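D-aminoacyl-tRNA deacylase (Archaeoglobus fulgidus, PDB 1YQE) probably hydrolyses D-aminoacyl-tRNAs to free tRNA and D-amino acids, a zinc-dependent recycling reaction that counteracts the toxicity of mischarged tRNA. Local coordinates at residues Lys6-Ser11 with Asp44-Ala49; His60-Leu65 with Ile148-Ala153; Gly103-Ser108 with Gly144-Ser149; Thr137-His142 with Thr197-Arg202; Glu224-Glu229 with Lys255-Glu260. All coordinates share one frame; numbering follows the deposited sequence.

Contact 1: residues Lys6-Ser11 with Asp44-Ala49; sequences KLVVCS and DEFYIA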
# COMPACT_ATOMS: atom_id res chain seq x y z
N LYS A 6 -5.93 14.27 2.44
CA LYS A 6 -5.70 12.96 1.85
C LYS A 6 -6.77 12.66 0.81
O LYS A 6 -7.92 13.06 0.95
CB LYS A 6 -5.66 11.90 2.95
CG LYS A 6 -4.57 12.20 3.98
CD LYS A 6 -4.46 11.13 5.05
CE LYS A 6 -3.28 11.40 5.96
NZ LYS A 6 -3.47 12.62 6.79
N LEU A 7 -6.38 11.94 -0.24
CA LEU A 7 -7.29 11.61 -1.32
C LEU A 7 -7.48 10.11 -1.53
O LEU A 7 -6.51 9.37 -1.71
CB LEU A 7 -6.77 12.22 -2.63
CG LEU A 7 -7.48 11.86 -3.94
CD1 LEU A 7 -8.92 12.33 -3.92
CD2 LEU A 7 -6.73 12.53 -5.10
N VAL A 8 -8.73 9.68 -1.50
CA VAL A 8 -9.06 8.27 -1.73
C VAL A 8 -9.47 8.18 -3.20
O VAL A 8 -10.30 8.95 -3.67
CB VAL A 8 -10.24 7.82 -0.83
CG1 VAL A 8 -10.62 6.37 -1.15
CG2 VAL A 8 -9.84 7.95 0.63
N VAL A 9 -8.87 7.24 -3.92
CA VAL A 9 -9.15 7.07 -5.34
C VAL A 9 -9.71 5.70 -5.64
O VAL A 9 -9.18 4.69 -5.18
CB VAL A 9 -7.86 7.24 -6.18
CG1 VAL A 9 -8.13 6.91 -7.64
CG2 VAL A 9 -7.32 8.66 -6.04
N CYS A 10 -10.79 5.66 -6.42
CA CYS A 10 -11.42 4.39 -6.80
C CYS A 10 -11.81 4.38 -8.28
O CYS A 10 -11.82 5.43 -8.94
CB CYS A 10 -12.66 4.12 -5.94
SG CYS A 10 -14.00 5.32 -6.12
N SER A 11 -12.11 3.20 -8.79
CA SER A 11 -12.50 3.03 -10.18
C SER A 11 -14.01 2.89 -10.29
O SER A 11 -14.64 2.17 -9.51
CB SER A 11 -11.81 1.79 -10.77
OG SER A 11 -12.11 1.64 -12.14
N ASP A 44 -14.44 18.84 4.15
CA ASP A 44 -13.35 19.47 4.90
C ASP A 44 -12.55 18.43 5.67
O ASP A 44 -11.63 18.77 6.41
CB ASP A 44 -13.91 20.51 5.87
CG ASP A 44 -14.99 19.95 6.77
OD1 ASP A 44 -14.79 18.85 7.32
OD2 ASP A 44 -16.04 20.61 6.92
N GLU A 45 -12.90 17.16 5.49
CA GLU A 45 -12.21 16.07 6.17
C GLU A 45 -11.18 15.45 5.21
O GLU A 45 -9.98 15.52 5.45
CB GLU A 45 -13.22 15.01 6.60
CG GLU A 45 -12.69 13.98 7.59
CD GLU A 45 -12.37 14.58 8.95
OE1 GLU A 45 -11.86 13.84 9.82
OE2 GLU A 45 -12.63 15.79 9.15
N PHE A 46 -11.68 14.85 4.14
CA PHE A 46 -10.81 14.24 3.14
C PHE A 46 -11.49 14.30 1.78
O PHE A 46 -12.64 14.71 1.67
CB PHE A 46 -10.48 12.79 3.54
CG PHE A 46 -11.68 11.89 3.63
CD1 PHE A 46 -12.05 11.10 2.54
CD2 PHE A 46 -12.43 11.82 4.80
CE1 PHE A 46 -13.16 10.26 2.62
CE2 PHE A 46 -13.54 10.98 4.89
CZ PHE A 46 -13.91 10.20 3.80
N TYR A 47 -10.76 13.89 0.74
CA TYR A 47 -11.27 13.91 -0.63
C TYR A 47 -11.47 12.51 -1.19
O TYR A 47 -10.86 11.55 -0.71
CB TYR A 47 -10.29 14.64 -1.54
CG TYR A 47 -10.13 16.12 -1.28
CD1 TYR A 47 -8.96 16.78 -1.65
CD2 TYR A 47 -11.16 16.87 -0.71
CE1 TYR A 47 -8.82 18.15 -1.47
CE2 TYR A 47 -11.02 18.25 -0.53
CZ TYR A 47 -9.85 18.88 -0.91
OH TYR A 47 -9.71 20.24 -0.75
N ILE A 48 -12.31 12.40 -2.21
CA ILE A 48 -12.56 11.14 -2.90
C ILE A 48 -12.60 11.46 -4.39
O ILE A 48 -13.19 12.45 -4.80
CB ILE A 48 -13.92 10.51 -2.51
CG1 ILE A 48 -13.96 10.18 -1.02
CG2 ILE A 48 -14.13 9.23 -3.33
CD1 ILE A 48 -15.29 9.60 -0.55
N ALA A 49 -11.96 10.62 -5.19
CA ALA A 49 -11.95 10.84 -6.63
C ALA A 49 -12.30 9.54 -7.34
O ALA A 49 -11.78 8.47 -7.01
CB ALA A 49 -10.59 11.34 -7.09
O HOH W 1 -7.58 14.21 4.83
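Val8 O takes up two donors from the facing strand: the backbone N of Ala49 at 2.8 Å, the shortest hydrogen bond of the contact, and beside it the CA-H of Ile48, whose CA lies 3.2 Å from the same Val8 O. Three more backbone bonds complete the ladder, Tyr47 N to Lys6 O, Val8 N to Tyr47 O and Cys10 N to Ala49 O, none of them bent below 165°. Before the first rung, a water accepts from Lys6 N and donates to Glu45 O, extending the pairing by one bridge. Side chains alternate between the two faces. On one, Leu7 sends its CG anti to the backbone N (chi1 173°), a turn that brings CD1 over to the neighbouring strand, where it rests 3.6 Å from Tyr47 CB and 3.7 Å from Ala49 CB. Val9 adds a looser touch to Ala49 on this same face. On the other, Val8 and Ile48 stand abreast, with Val8 CB 4.4 Å from Ile48 CG1, and Leu24 of helix 15-24 packs against both. Helix 61-65 covers the face of Leu7 and Ala49. Neighbouring parallel strands with helix 15-24 packed on one face and helix 61-65 on the other are the layered alpha/beta arrangement of this large mixed sheet.

Contact 2: residues His60-Leu65 with Ile148-Ala153; sequences HIDEKL and ISKPSA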
# COMPACT_ATOMS: atom_id res chain seq x y z
N HIS A 60 0.57 8.28 -13.69
CA HIS A 60 0.45 9.74 -13.69
C HIS A 60 -0.92 10.28 -13.29
O HIS A 60 -1.20 11.47 -13.47
CB HIS A 60 0.83 10.30 -15.06
CG HIS A 60 2.24 10.02 -15.46
ND1 HIS A 60 3.32 10.52 -14.77
CD2 HIS A 60 2.75 9.25 -16.45
CE1 HIS A 60 4.44 10.08 -15.32
NE2 HIS A 60 4.12 9.31 -16.34
N ILE A 61 -1.78 9.43 -12.72
CA ILE A 61 -3.10 9.91 -12.34
C ILE A 61 -3.03 10.95 -11.22
O ILE A 61 -3.94 11.77 -11.08
CB ILE A 61 -4.01 8.74 -11.91
CG1 ILE A 61 -5.47 9.23 -11.87
CG2 ILE A 61 -3.58 8.19 -10.56
CD1 ILE A 61 -6.47 8.14 -11.60
N ASP A 62 -1.96 10.92 -10.43
CA ASP A 62 -1.82 11.89 -9.35
C ASP A 62 -1.61 13.29 -9.94
O ASP A 62 -2.14 14.27 -9.41
CB ASP A 62 -0.64 11.54 -8.43
CG ASP A 62 0.66 11.32 -9.17
OD1 ASP A 62 1.73 11.49 -8.56
OD2 ASP A 62 0.62 10.96 -10.37
N GLU A 63 -0.85 13.37 -11.03
CA GLU A 63 -0.59 14.65 -11.69
C GLU A 63 -1.88 15.19 -12.29
O GLU A 63 -2.14 16.39 -12.23
CB GLU A 63 0.44 14.49 -12.82
CG GLU A 63 1.77 13.89 -12.40
CD GLU A 63 2.76 13.81 -13.55
OE1 GLU A 63 2.36 13.39 -14.66
OE2 GLU A 63 3.94 14.15 -13.34
N LYS A 64 -2.68 14.30 -12.86
CA LYS A 64 -3.95 14.67 -13.48
C LYS A 64 -4.94 15.22 -12.45
O LYS A 64 -5.58 16.25 -12.67
CB LYS A 64 -4.57 13.45 -14.17
CG LYS A 64 -3.71 12.88 -15.28
CD LYS A 64 -4.32 11.63 -15.87
CE LYS A 64 -3.45 11.08 -16.99
NZ LYS A 64 -4.04 9.87 -17.62
N LEU A 65 -5.05 14.54 -11.32
CA LEU A 65 -5.96 14.96 -10.26
C LEU A 65 -5.49 16.23 -9.56
O LEU A 65 -6.31 17.04 -9.11
CB LEU A 65 -6.14 13.84 -9.24
CG LEU A 65 -6.99 12.65 -9.70
CD1 LEU A 65 -6.70 11.42 -8.83
CD2 LEU A 65 -8.46 13.02 -9.64
N ILE A 148 3.70 7.14 -10.03
CA ILE A 148 2.96 7.93 -9.04
C ILE A 148 4.01 8.57 -8.14
O ILE A 148 4.81 7.86 -7.53
CB ILE A 148 2.03 7.04 -8.18
CG1 ILE A 148 1.03 6.30 -9.08
CG2 ILE A 148 1.29 7.91 -7.16
CD1 ILE A 148 0.05 7.20 -9.84
N SER A 149 4.02 9.90 -8.08
CA SER A 149 4.98 10.64 -7.28
C SER A 149 4.46 10.97 -5.89
O SER A 149 5.24 11.14 -4.95
CB SER A 149 5.38 11.94 -7.98
OG SER A 149 6.12 11.67 -9.15
N LYS A 150 3.15 11.10 -5.76
CA LYS A 150 2.56 11.39 -4.47
C LYS A 150 2.61 10.11 -3.65
O LYS A 150 2.49 9.02 -4.21
CB LYS A 150 1.10 11.84 -4.63
CG LYS A 150 0.92 13.30 -5.01
CD LYS A 150 1.17 14.21 -3.82
CE LYS A 150 1.17 15.68 -4.24
NZ LYS A 150 -0.10 16.06 -4.90
N PRO A 151 2.79 10.21 -2.32
CA PRO A 151 2.83 8.99 -1.52
C PRO A 151 1.52 8.22 -1.74
O PRO A 151 0.45 8.82 -1.83
CB PRO A 151 2.95 9.52 -0.09
CG PRO A 151 3.78 10.77 -0.29
CD PRO A 151 3.14 11.39 -1.51
N SER A 152 1.59 6.90 -1.84
CA SER A 152 0.37 6.14 -2.06
C SER A 152 0.47 4.67 -1.66
O SER A 152 1.54 4.17 -1.32
CB SER A 152 -0.06 6.24 -3.52
OG SER A 152 0.83 5.51 -4.37
N ALA A 153 -0.67 4.00 -1.71
CA ALA A 153 -0.76 2.58 -1.40
C ALA A 153 -2.14 2.09 -1.81
O ALA A 153 -3.06 2.89 -1.99
CB ALA A 153 -0.53 2.34 0.10
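Asp62 reaches from helix 61-65 to Ser149 and Lys150, and its side chain can be followed atom by atom. CB already touches the aliphatic root of Lys150, lying 4.2 Å from Lys150 CG. From there CG stands between the backbone N and the carbonyl carbon (chi1 53°), which swings the carboxylate out toward the opposing loop; its carbon comes within 4.0 Å of Ile148 CG2. OD1 does the polar work. It accepts from Ser149 N at 2.8 Å and from Lys150 N at 3.2 Å, two consecutive amides that approach from the same face of the carboxylate plane. The first stands well above that plane, while the second comes in on the anti side, 22° out of it. Such a side chain bonding to successive backbone N-H groups binds the first turn of a helix, with His60 as its N-cap residue, to the loop that leads into strand 152-159 of the mixed sheet. OD2, in contrast, meets hydrocarbon: Ile148 CD1 is 3.8 Å away. That methyl is shared, for Ile61 CG2 lies 3.8 Å from Ile148 CD1, the two isoleucine side chains running side by side in the same direction. The charged end of Lys150 belongs to another neighbour, its NZ donating to Phe71 O and lying in a cation-pi contact with the Phe71 ring.

Contact 3: residues Gly103-Ser108 with Gly144-Ser149; sequences GGKPYS and GPSEIS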
# COMPACT_ATOMS: atom_id res chain seq x y z
N GLY A 103 0.44 -3.27 -15.84
CA GLY A 103 0.50 -1.84 -15.60
C GLY A 103 1.87 -1.29 -15.27
O GLY A 103 2.74 -2.00 -14.77
N GLY A 104 2.05 0.00 -15.55
CA GLY A 104 3.30 0.66 -15.25
C GLY A 104 4.46 0.34 -16.16
O GLY A 104 4.29 -0.26 -17.24
N LYS A 105 5.65 0.72 -15.72
CA LYS A 105 6.89 0.51 -16.47
C LYS A 105 7.86 -0.38 -15.70
O LYS A 105 7.82 -0.45 -14.47
CB LYS A 105 7.56 1.86 -16.74
CG LYS A 105 6.67 2.85 -17.47
CD LYS A 105 7.36 4.20 -17.62
CE LYS A 105 6.61 5.12 -18.57
NZ LYS A 105 5.19 5.34 -18.17
N PRO A 106 8.76 -1.07 -16.42
CA PRO A 106 9.73 -1.94 -15.75
C PRO A 106 10.62 -1.15 -14.80
O PRO A 106 10.85 0.05 -15.01
CB PRO A 106 10.53 -2.53 -16.91
CG PRO A 106 9.56 -2.49 -18.06
CD PRO A 106 8.90 -1.14 -17.88
N TYR A 107 11.11 -1.81 -13.76
CA TYR A 107 12.01 -1.19 -12.80
C TYR A 107 11.62 0.22 -12.38
O TYR A 107 12.47 1.10 -12.24
CB TYR A 107 13.43 -1.17 -13.37
CG TYR A 107 13.96 -2.55 -13.66
CD1 TYR A 107 14.38 -3.39 -12.62
CD2 TYR A 107 14.00 -3.06 -14.96
CE1 TYR A 107 14.82 -4.69 -12.86
CE2 TYR A 107 14.43 -4.35 -15.21
CZ TYR A 107 14.84 -5.16 -14.16
OH TYR A 107 15.27 -6.45 -14.41
N SER A 108 10.32 0.43 -12.17
CA SER A 108 9.81 1.72 -11.74
C SER A 108 8.92 1.48 -10.52
O SER A 108 8.13 0.54 -10.49
CB SER A 108 8.99 2.36 -12.87
OG SER A 108 8.64 3.70 -12.55
N GLY A 144 1.10 -2.25 -11.70
CA GLY A 144 1.05 -0.80 -11.84
C GLY A 144 0.03 -0.24 -10.88
O GLY A 144 -0.64 -1.00 -10.17
N PRO A 145 -0.12 1.09 -10.80
CA PRO A 145 0.64 2.06 -11.58
C PRO A 145 2.01 2.33 -10.94
O PRO A 145 2.14 2.39 -9.71
CB PRO A 145 -0.27 3.28 -11.57
CG PRO A 145 -0.85 3.22 -10.15
CD PRO A 145 -1.17 1.75 -10.00
N SER A 146 3.04 2.47 -11.76
CA SER A 146 4.38 2.72 -11.24
C SER A 146 4.71 4.20 -11.23
O SER A 146 5.53 4.66 -10.43
CB SER A 146 5.42 1.97 -12.06
OG SER A 146 5.40 2.41 -13.40
N GLU A 147 4.08 4.95 -12.12
CA GLU A 147 4.36 6.38 -12.23
C GLU A 147 3.49 7.25 -11.34
O GLU A 147 2.65 8.01 -11.82
CB GLU A 147 4.22 6.81 -13.69
CG GLU A 147 4.93 5.87 -14.67
CD GLU A 147 6.38 5.60 -14.30
OE1 GLU A 147 7.19 6.55 -14.30
OE2 GLU A 147 6.72 4.43 -14.01
N ILE A 148 3.70 7.14 -10.03
CA ILE A 148 2.96 7.93 -9.04
C ILE A 148 4.01 8.57 -8.14
O ILE A 148 4.81 7.86 -7.53
CB ILE A 148 2.03 7.04 -8.18
CG1 ILE A 148 1.03 6.30 -9.08
CG2 ILE A 148 1.29 7.91 -7.16
CD1 ILE A 148 0.05 7.20 -9.84
N SER A 149 4.02 9.90 -8.08
CA SER A 149 4.98 10.64 -7.28
C SER A 149 4.46 10.97 -5.89
O SER A 149 5.24 11.14 -4.95
CB SER A 149 5.38 11.94 -7.98
OG SER A 149 6.12 11.67 -9.15
O HOH W 2 8.01 5.76 -10.81
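Two irregular loops meet here through hydroxyls, a carboxylate and close-set glycine backbones: Gly103-Ser108, which follows strand 88-92, lies against Gly144-Ser149, which follows strand 135-138. Lys105 N donates to Ser146 OG at 2.9 Å in a fairly straight bond (162°). Ser146 holds that oxygen between its backbone N and carbonyl carbon (chi1 61°), facing the other loop; it also lies very close to Glu147 OE2, a bond too short in the model to lean on. Across the contact, Glu147 OE2 accepts from Ser108 OG, met on the syn side and 20° out of the carboxylate plane. The curled Glu147 chain is crossed at about a right angle by Lys105, whose CD lies 3.7 Å from Glu147 CD. With an alanine at Glu147, the Ser108 hydroxyl would probably lose its carboxylate acceptor, and Lys105 the chain it crosses. Close approach of the main chains, with Gly103 CA 3.9 Å from Gly144 CA, depends on missing side chains: a CB on Gly104 would run into Ser146 OG, and one on Gly144 into Gly103 C. Asp59, in the loop before helix 61-65, accepts a hydrogen bond from Glu147 N through OD2. Beyond the contact, the first loop runs on toward helix 114-125, while the second passes alongside helix 61-65 and enters strand 152-159.

Contact 4: residues Thr137-His142 with Thr197-Arg202; sequences TMEVTH and THYAPR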
# COMPACT_ATOMS: atom_id res chain seq x y z
N THR A 137 -3.44 -9.46 5.32
CA THR A 137 -2.13 -9.80 4.83
C THR A 137 -1.57 -8.69 3.96
O THR A 137 -2.31 -7.98 3.27
CB THR A 137 -2.15 -11.11 4.01
OG1 THR A 137 -0.80 -11.53 3.75
CG2 THR A 137 -2.87 -10.91 2.69
N MET A 138 -0.26 -8.53 4.02
CA MET A 138 0.40 -7.55 3.19
C MET A 138 0.59 -8.27 1.86
O MET A 138 0.46 -9.50 1.78
CB MET A 138 1.79 -7.22 3.74
CG MET A 138 1.80 -6.34 4.97
SD MET A 138 1.15 -4.69 4.61
CE MET A 138 2.48 -4.01 3.62
N GLU A 139 0.84 -7.49 0.81
CA GLU A 139 1.13 -8.03 -0.50
C GLU A 139 2.45 -7.36 -0.83
O GLU A 139 2.66 -6.20 -0.47
CB GLU A 139 0.09 -7.61 -1.54
CG GLU A 139 -1.15 -8.46 -1.60
CD GLU A 139 -2.08 -8.02 -2.72
OE1 GLU A 139 -1.64 -8.06 -3.89
OE2 GLU A 139 -3.23 -7.62 -2.43
N VAL A 140 3.35 -8.07 -1.49
CA VAL A 140 4.62 -7.47 -1.86
C VAL A 140 4.34 -6.41 -2.92
O VAL A 140 3.23 -6.32 -3.44
CB VAL A 140 5.59 -8.52 -2.45
CG1 VAL A 140 5.96 -9.54 -1.39
CG2 VAL A 140 4.94 -9.20 -3.65
N THR A 141 5.35 -5.61 -3.23
CA THR A 141 5.21 -4.58 -4.26
C THR A 141 5.06 -5.29 -5.60
O THR A 141 5.84 -6.17 -5.93
CB THR A 141 6.45 -3.68 -4.31
OG1 THR A 141 6.54 -2.93 -3.10
CG2 THR A 141 6.38 -2.73 -5.49
N HIS A 142 4.03 -4.91 -6.36
CA HIS A 142 3.79 -5.49 -7.67
C HIS A 142 2.68 -4.76 -8.41
O HIS A 142 1.87 -4.06 -7.80
CB HIS A 142 3.41 -6.97 -7.54
CG HIS A 142 2.07 -7.18 -6.89
ND1 HIS A 142 1.05 -7.88 -7.51
CD2 HIS A 142 1.59 -6.78 -5.70
CE1 HIS A 142 -0.00 -7.89 -6.72
NE2 HIS A 142 0.29 -7.24 -5.61
N THR A 197 7.29 -14.93 0.21
CA THR A 197 6.34 -15.26 -0.84
C THR A 197 5.50 -14.00 -1.11
O THR A 197 5.61 -13.02 -0.38
CB THR A 197 5.43 -16.43 -0.43
OG1 THR A 197 4.93 -16.20 0.89
CG2 THR A 197 6.22 -17.73 -0.45
N HIS A 198 4.67 -14.04 -2.15
CA HIS A 198 3.86 -12.89 -2.54
C HIS A 198 3.00 -12.24 -1.45
O HIS A 198 2.64 -11.06 -1.57
CB HIS A 198 2.98 -13.23 -3.75
CG HIS A 198 1.98 -14.32 -3.49
ND1 HIS A 198 2.34 -15.60 -3.12
CD2 HIS A 198 0.63 -14.32 -3.55
CE1 HIS A 198 1.26 -16.34 -2.97
NE2 HIS A 198 0.21 -15.59 -3.23
N TYR A 199 2.65 -12.98 -0.41
CA TYR A 199 1.85 -12.41 0.67
C TYR A 199 2.69 -11.99 1.88
O TYR A 199 2.17 -11.75 2.97
CB TYR A 199 0.75 -13.38 1.12
CG TYR A 199 -0.45 -13.43 0.19
CD1 TYR A 199 -0.98 -12.26 -0.36
CD2 TYR A 199 -1.06 -14.65 -0.13
CE1 TYR A 199 -2.10 -12.30 -1.19
CE2 TYR A 199 -2.18 -14.69 -0.97
CZ TYR A 199 -2.70 -13.52 -1.49
OH TYR A 199 -3.80 -13.56 -2.32
N ALA A 200 4.01 -11.90 1.67
CA ALA A 200 4.95 -11.47 2.71
C ALA A 200 4.52 -11.79 4.14
O ALA A 200 4.12 -10.90 4.89
CB ALA A 200 5.19 -9.97 2.57
N PRO A 201 4.62 -13.07 4.55
CA PRO A 201 4.25 -13.53 5.89
C PRO A 201 4.98 -12.81 7.03
O PRO A 201 4.35 -12.33 7.98
CB PRO A 201 4.60 -15.02 5.85
CG PRO A 201 4.50 -15.37 4.41
CD PRO A 201 5.12 -14.18 3.73
N ARG A 202 6.30 -12.74 6.94
CA ARG A 202 7.09 -12.08 7.98
C ARG A 202 6.70 -10.61 8.08
O ARG A 202 6.41 -10.11 9.17
CB ARG A 202 8.59 -12.19 7.68
CG ARG A 202 9.14 -13.62 7.56
CD ARG A 202 9.14 -14.38 8.88
NE ARG A 202 7.81 -14.83 9.27
CZ ARG A 202 7.12 -15.77 8.63
NH1 ARG A 202 7.63 -16.37 7.56
NH2 ARG A 202 5.91 -16.11 9.06
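Val140 N donates a hydrogen bond to His198 O at 3.1 Å, linking the loop just after strand 135-138 to the type I turn Thr197-Ala200. Weaker CA-H contacts flank it: Glu139 CA lies 3.6 Å from His198 O, and Tyr199 CA 3.4 Å from Met138 O. Apolar packing falls mainly to Val140, whose CG1 sits 4.1 Å from Ala200 CB while CG2 leans on the His198 backbone. Ring contacts centre on Tyr199. Glu139 CG meets that ring at its edge and in its plane, 4.0 Å from Tyr199 CE1, and the Glu139 carboxylate stands nearly perpendicular to the ring (87°). Over one face of the same ring lies His198 CD2, within the turn itself. Farther out, both carboxylate oxygens of Glu139 are engaged: OE1 accepts from His142 NE2 at 2.7 Å, and OE2 from Thr90. A leucine in place of Glu139 is likely to leave His142 NE2 without this acceptor and its imidazole freer to turn. The Tyr199 hydroxyl bonds to Asp84 and to His80. Since His80 lines the pyrophosphate pocket and the Glu139 side chain comes within about 5 Å of the ligand, the arrangement is consistent with a second shell behind it, just past a strand end.

Contact 5: residues Glu224-Glu229 with Lys255-Glu260; sequences EHLTAE and KKIVNE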
# COMPACT_ATOMS: atom_id res chain seq x y z
N GLU A 224 16.50 -12.41 -8.70
CA GLU A 224 17.39 -12.39 -9.86
C GLU A 224 17.40 -11.09 -10.66
O GLU A 224 18.34 -10.81 -11.39
CB GLU A 224 17.04 -13.53 -10.82
CG GLU A 224 17.20 -14.93 -10.25
CD GLU A 224 16.21 -15.24 -9.14
OE1 GLU A 224 15.07 -14.72 -9.19
OE2 GLU A 224 16.57 -16.01 -8.22
N HIS A 225 16.34 -10.29 -10.51
CA HIS A 225 16.24 -9.04 -11.24
C HIS A 225 16.55 -7.81 -10.40
O HIS A 225 16.60 -6.70 -10.93
CB HIS A 225 14.84 -8.91 -11.85
CG HIS A 225 14.59 -9.86 -12.97
ND1 HIS A 225 15.20 -9.74 -14.20
CD2 HIS A 225 13.80 -10.96 -13.05
CE1 HIS A 225 14.80 -10.72 -14.99
NE2 HIS A 225 13.95 -11.48 -14.32
N LEU A 226 16.75 -8.00 -9.10
CA LEU A 226 17.07 -6.88 -8.22
C LEU A 226 18.54 -6.51 -8.36
O LEU A 226 19.38 -7.37 -8.61
CB LEU A 226 16.82 -7.26 -6.76
CG LEU A 226 15.42 -7.55 -6.24
CD1 LEU A 226 15.54 -8.03 -4.80
CD2 LEU A 226 14.54 -6.31 -6.32
N THR A 227 18.84 -5.22 -8.22
CA THR A 227 20.21 -4.74 -8.27
C THR A 227 20.41 -3.89 -7.02
O THR A 227 19.43 -3.45 -6.42
CB THR A 227 20.49 -3.87 -9.51
OG1 THR A 227 19.62 -2.73 -9.49
CG2 THR A 227 20.26 -4.68 -10.79
N ALA A 228 21.65 -3.66 -6.64
CA ALA A 228 21.91 -2.84 -5.47
C ALA A 228 21.35 -1.44 -5.68
O ALA A 228 20.80 -0.84 -4.76
CB ALA A 228 23.41 -2.78 -5.19
N GLU A 229 21.48 -0.92 -6.91
CA GLU A 229 20.99 0.43 -7.20
C GLU A 229 19.46 0.52 -7.16
O GLU A 229 18.91 1.54 -6.74
CB GLU A 229 21.51 0.91 -8.56
CG GLU A 229 21.07 2.33 -8.92
CD GLU A 229 21.28 3.32 -7.77
OE1 GLU A 229 22.42 3.44 -7.27
OE2 GLU A 229 20.30 3.99 -7.38
N LYS A 255 21.56 -11.35 -0.47
CA LYS A 255 22.05 -10.69 0.74
C LYS A 255 23.21 -9.77 0.39
O LYS A 255 23.43 -8.75 1.04
CB LYS A 255 22.49 -11.72 1.79
CG LYS A 255 21.34 -12.55 2.35
CD LYS A 255 21.67 -13.15 3.72
CE LYS A 255 22.87 -14.08 3.67
NZ LYS A 255 23.19 -14.63 5.02
N LYS A 256 23.95 -10.13 -0.65
CA LYS A 256 25.08 -9.32 -1.08
C LYS A 256 24.61 -7.97 -1.60
O LYS A 256 25.15 -6.93 -1.21
CB LYS A 256 25.87 -10.05 -2.17
CG LYS A 256 27.09 -9.27 -2.66
CD LYS A 256 27.80 -10.01 -3.78
CE LYS A 256 28.97 -9.19 -4.33
NZ LYS A 256 29.64 -9.89 -5.46
N ILE A 257 23.61 -7.97 -2.47
CA ILE A 257 23.11 -6.72 -3.02
C ILE A 257 22.37 -5.93 -1.94
O ILE A 257 22.34 -4.71 -1.98
CB ILE A 257 22.20 -6.94 -4.24
CG1 ILE A 257 20.91 -7.63 -3.82
CG2 ILE A 257 22.93 -7.77 -5.28
CD1 ILE A 257 19.94 -7.83 -4.97
N VAL A 258 21.77 -6.64 -0.99
CA VAL A 258 21.08 -5.96 0.11
C VAL A 258 22.11 -5.18 0.91
O VAL A 258 21.93 -4.00 1.19
CB VAL A 258 20.36 -6.97 1.04
CG1 VAL A 258 20.12 -6.35 2.41
CG2 VAL A 258 19.03 -7.38 0.41
N ASN A 259 23.21 -5.84 1.27
CA ASN A 259 24.28 -5.21 2.03
C ASN A 259 24.90 -4.06 1.24
O ASN A 259 25.26 -3.03 1.80
CB ASN A 259 25.35 -6.24 2.41
CG ASN A 259 24.91 -7.13 3.55
OD1 ASN A 259 25.59 -8.10 3.90
ND2 ASN A 259 23.77 -6.81 4.16
N GLU A 260 25.02 -4.25 -0.07
CA GLU A 260 25.57 -3.21 -0.94
C GLU A 260 24.67 -1.98 -0.84
O GLU A 260 25.14 -0.87 -0.60
CB GLU A 260 25.61 -3.68 -2.40
CG GLU A 260 26.62 -4.79 -2.68
CD GLU A 260 26.65 -5.20 -4.15
OE1 GLU A 260 25.65 -5.76 -4.65
OE2 GLU A 260 27.68 -4.95 -4.82
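Ile257 sends its CD1 methyl against the CB and carbonyl O of Leu226. Its CG1 occupies the crowded position between the backbone N and the carbonyl carbon (chi1 67°), a choice that turns this branch off the helix and, with CD1 then fully extended (chi2 178°), carries the methyl to 3.6 Å from Leu226 CB and 3.7 Å from Leu226 O. Leu226 is touched at its root, where the side chain begins. Ala228, the first residue of helix 228-238, presents its lone methyl to helix 252-265: its CB lies 3.7 Å from Glu260 CB and 3.9 Å from Ile257 O. Two successive helices thus meet beside a four-stranded parallel sheet, in which helix 228-238 joins strand 212-218 to strand 242-245 and helix 252-265 joins that strand to strand 268-271, the second connection being a beta-alpha-beta crossover between adjacent strands. Glu260 places CG anti to its carbonyl carbon (chi1 -69°) and stays extended beyond it, the carboxylate turned so that OE1 comes within 3.8 Å of Ala228 CB. Thr227, the N-cap residue, has its CB directed away from helix 252-265 and uses OG1 to cap Phe230 N. Leu231, one turn further along helix 228-238, also packs on Ile257.

Overall arrangement
From the N terminus, contact 1 closes first, pairing two strands of the mixed sheet before contact 2 opens. Leu65 nevertheless packs on Leu7, Val9 and Ala49, so helix 61-65 joins the two. Contact 2 spans a long excursion, and contact 3 lies inside it, both ending on the stretch around Ile148 and Ser149; His60 N also probably bonds to Glu147 O. Contact 4 crosses both, since Thr137-His142 leaves before they close and finds its partner at Thr197-Arg202, linking the mixed sheet's edge strand to the four-stranded part. Contact 5 follows in series within that part, where Tyr107 of contact 3 approaches His225.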